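Local coordinates for protein ribonucleoside triphosphate reductase (Lactobacillus leichmannii, PDB 1L1L) that reduces ribonucleoside triphosphates to deoxyribonucleotides, using vitamin B12 as cofactor, as an allosterically regulated monomer, at residues 123-128 against 169-174. Residues are numbered along the deposited sequence; the frame is centred on the assembly and turned at random.
Sequences AIRPQK and RSNISQ
R125 NH1 donates to N171 OD1 across 2.8 Å, the only direct hydrogen bond between the two segments. It ties together what follows two neighbouring parallel strands of the ten-stranded alpha-beta barrel of class II ribonucleotide reductase: residues 123-128 run on from strand 119-123, and the short helix in 169-174 comes after strand 162-166. The amide oxygen sits at the edge of the guanidinium, practically in its plane, while the two flat groups are turned 40° apart; the N-H meets the oxygen at a bent 141°. Both ends have second partners, since R125 NH2 makes a salt bridge to E403 and N171 ND2 bonds weakly back to the S166 carbonyl.

R125 leaves the backbone with CG lodged between N and C (chi1 59°) and then runs extended to NE, a course that carries it past N171 and alongside Q174. The Q174 amide lies nearly parallel to the guanidinium but meets the aliphatic part of the arginine, with NE2 3.6 Å from R125 CD. Q174 NE2 donates to S170 O in the preceding helix at 3.2 Å, which helps to fix the rotation of the amide. P126 packs its CG and CD against the backbone carbonyl of Q174, CG standing 3.6 Å from Q174 O.

Deeper in, I124 centres an inverse gamma turn, and its side chain leads away from 169-174 to pack on helices 298-313 and 148-158. Its carbonyl is buried against the asparagine, with I124 O 3.3 Å from N171 CB and no polar partner in the model. At the outer side a water joins the segments, donating one hydrogen to P126 O and the other to Q174 OE1, each at 2.7 Å from the water oxygen.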
loop_
_atom_site.group_PDB
_atom_site.type_symbol
_atom_site.label_atom_id
_atom_site.label_comp_id
_atom_site.label_asym_id
_atom_site.label_seq_id
_atom_site.Cartn_x
_atom_site.Cartn_y
_atom_site.Cartn_z
ATOM N N ALA A 123 2.713 16.123 -4.471
ATOM C CA ALA A 123 3.841 16.800 -5.126
ATOM C C ALA A 123 4.610 17.624 -4.081
ATOM O O ALA A 123 4.008 18.364 -3.302
ATOM C CB ALA A 123 3.320 17.717 -6.250
ATOM N N ILE A 124 5.936 17.487 -4.056
ATOM C CA ILE A 124 6.743 18.228 -3.095
ATOM C C ILE A 124 7.061 19.622 -3.621
ATOM O O ILE A 124 8.160 19.878 -4.114
ATOM C CB ILE A 124 8.079 17.505 -2.762
ATOM C CG1 ILE A 124 7.807 16.070 -2.311
ATOM C CG2 ILE A 124 8.801 18.238 -1.635
ATOM C CD1 ILE A 124 6.831 15.970 -1.154
ATOM N N ARG A 125 6.071 20.506 -3.524
ATOM C CA ARG A 125 6.197 21.898 -3.930
ATOM C C ARG A 125 5.384 22.718 -2.936
ATOM O O ARG A 125 4.362 22.248 -2.426
ATOM C CB ARG A 125 5.638 22.115 -5.332
ATOM C CG ARG A 125 4.172 21.742 -5.489
ATOM C CD ARG A 125 3.618 22.289 -6.801
ATOM N NE ARG A 125 2.314 21.729 -7.155
ATOM C CZ ARG A 125 2.142 20.623 -7.879
ATOM N NH1 ARG A 125 3.195 19.953 -8.334
ATOM N NH2 ARG A 125 0.916 20.189 -8.151
ATOM N N PRO A 126 5.821 23.955 -2.644
ATOM C CA PRO A 126 5.060 24.772 -1.694
ATOM C C PRO A 126 3.588 24.807 -2.096
ATOM O O PRO A 126 3.261 24.951 -3.273
ATOM C CB PRO A 126 5.739 26.134 -1.799
ATOM C CG PRO A 126 7.181 25.744 -2.061
ATOM C CD PRO A 126 7.027 24.666 -3.110
ATOM N N GLN A 127 2.702 24.651 -1.120
ATOM C CA GLN A 127 1.267 24.655 -1.387
ATOM C C GLN A 127 0.520 25.232 -0.197
ATOM O O GLN A 127 1.065 25.333 0.901
ATOM C CB GLN A 127 0.751 23.222 -1.610
ATOM C CG GLN A 127 1.287 22.511 -2.821
ATOM C CD GLN A 127 0.783 21.079 -2.914
ATOM O OE1 GLN A 127 -0.424 20.832 -2.879
ATOM N NE2 GLN A 127 1.706 20.132 -3.035
ATOM N N LYS A 128 -0.739 25.588 -0.419
ATOM C CA LYS A 128 -1.578 26.114 0.651
ATOM C C LYS A 128 -2.194 24.922 1.383
ATOM O O LYS A 128 -2.472 23.889 0.767
ATOM C CB LYS A 128 -2.701 26.980 0.074
ATOM C CG LYS A 128 -3.675 26.207 -0.787
ATOM C CD LYS A 128 -4.786 27.087 -1.329
ATOM C CE LYS A 128 -5.791 26.261 -2.132
ATOM N NZ LYS A 128 -6.898 27.090 -2.699
ATOM N N ARG A 169 12.402 17.854 -10.843
ATOM C CA ARG A 169 13.112 19.129 -10.775
ATOM C C ARG A 169 12.092 20.265 -10.760
ATOM O O ARG A 169 12.222 21.218 -9.992
ATOM C CB ARG A 169 14.075 19.285 -11.959
ATOM C CG ARG A 169 15.365 18.458 -11.845
ATOM C CD ARG A 169 16.286 18.718 -13.042
ATOM N NE ARG A 169 17.510 17.909 -13.051
ATOM C CZ ARG A 169 18.555 18.086 -12.238
ATOM N NH1 ARG A 169 18.551 19.050 -11.325
ATOM N NH2 ARG A 169 19.623 17.308 -12.355
ATOM N N SER A 170 11.051 20.134 -11.578
ATOM C CA SER A 170 10.013 21.154 -11.664
ATOM C C SER A 170 9.379 21.525 -10.327
ATOM O O SER A 170 8.917 22.656 -10.156
ATOM C CB SER A 170 8.919 20.717 -12.632
ATOM O OG SER A 170 8.262 19.554 -12.153
ATOM N N ASN A 171 9.322 20.586 -9.382
ATOM C CA ASN A 171 8.740 20.918 -8.083
ATOM C C ASN A 171 9.829 21.490 -7.174
ATOM O O ASN A 171 9.622 22.480 -6.492
ATOM C CB ASN A 171 8.100 19.686 -7.403
ATOM C CG ASN A 171 6.872 19.158 -8.144
ATOM O OD1 ASN A 171 5.992 19.919 -8.548
ATOM N ND2 ASN A 171 6.803 17.840 -8.307
ATOM N N ILE A 172 10.996 20.863 -7.158
ATOM C CA ILE A 172 12.070 21.351 -6.305
ATOM C C ILE A 172 12.438 22.805 -6.614
ATOM O O ILE A 172 12.759 23.567 -5.707
ATOM C CB ILE A 172 13.334 20.470 -6.423
ATOM C CG1 ILE A 172 13.013 19.037 -5.991
ATOM C CG2 ILE A 172 14.445 21.026 -5.540
ATOM C CD1 ILE A 172 12.400 18.948 -4.613
ATOM N N SER A 173 12.362 23.196 -7.883
ATOM C CA SER A 173 12.706 24.569 -8.268
ATOM C C SER A 173 11.689 25.560 -7.712
ATOM O O SER A 173 11.970 26.755 -7.613
ATOM C CB SER A 173 12.780 24.711 -9.796
ATOM O OG SER A 173 11.487 24.738 -10.388
ATOM N N GLN A 174 10.514 25.061 -7.340
ATOM C CA GLN A 174 9.466 25.917 -6.797
ATOM C C GLN A 174 9.700 26.249 -5.328
ATOM O O GLN A 174 9.055 27.132 -4.775
ATOM C CB GLN A 174 8.101 25.252 -6.956
ATOM C CG GLN A 174 7.651 25.094 -8.392
ATOM C CD GLN A 174 6.213 24.624 -8.492
ATOM O OE1 GLN A 174 5.302 25.268 -7.974
ATOM N NE2 GLN A 174 6.001 23.493 -9.162
HETATM O O HOH W 1 4.456 25.969 -5.526
#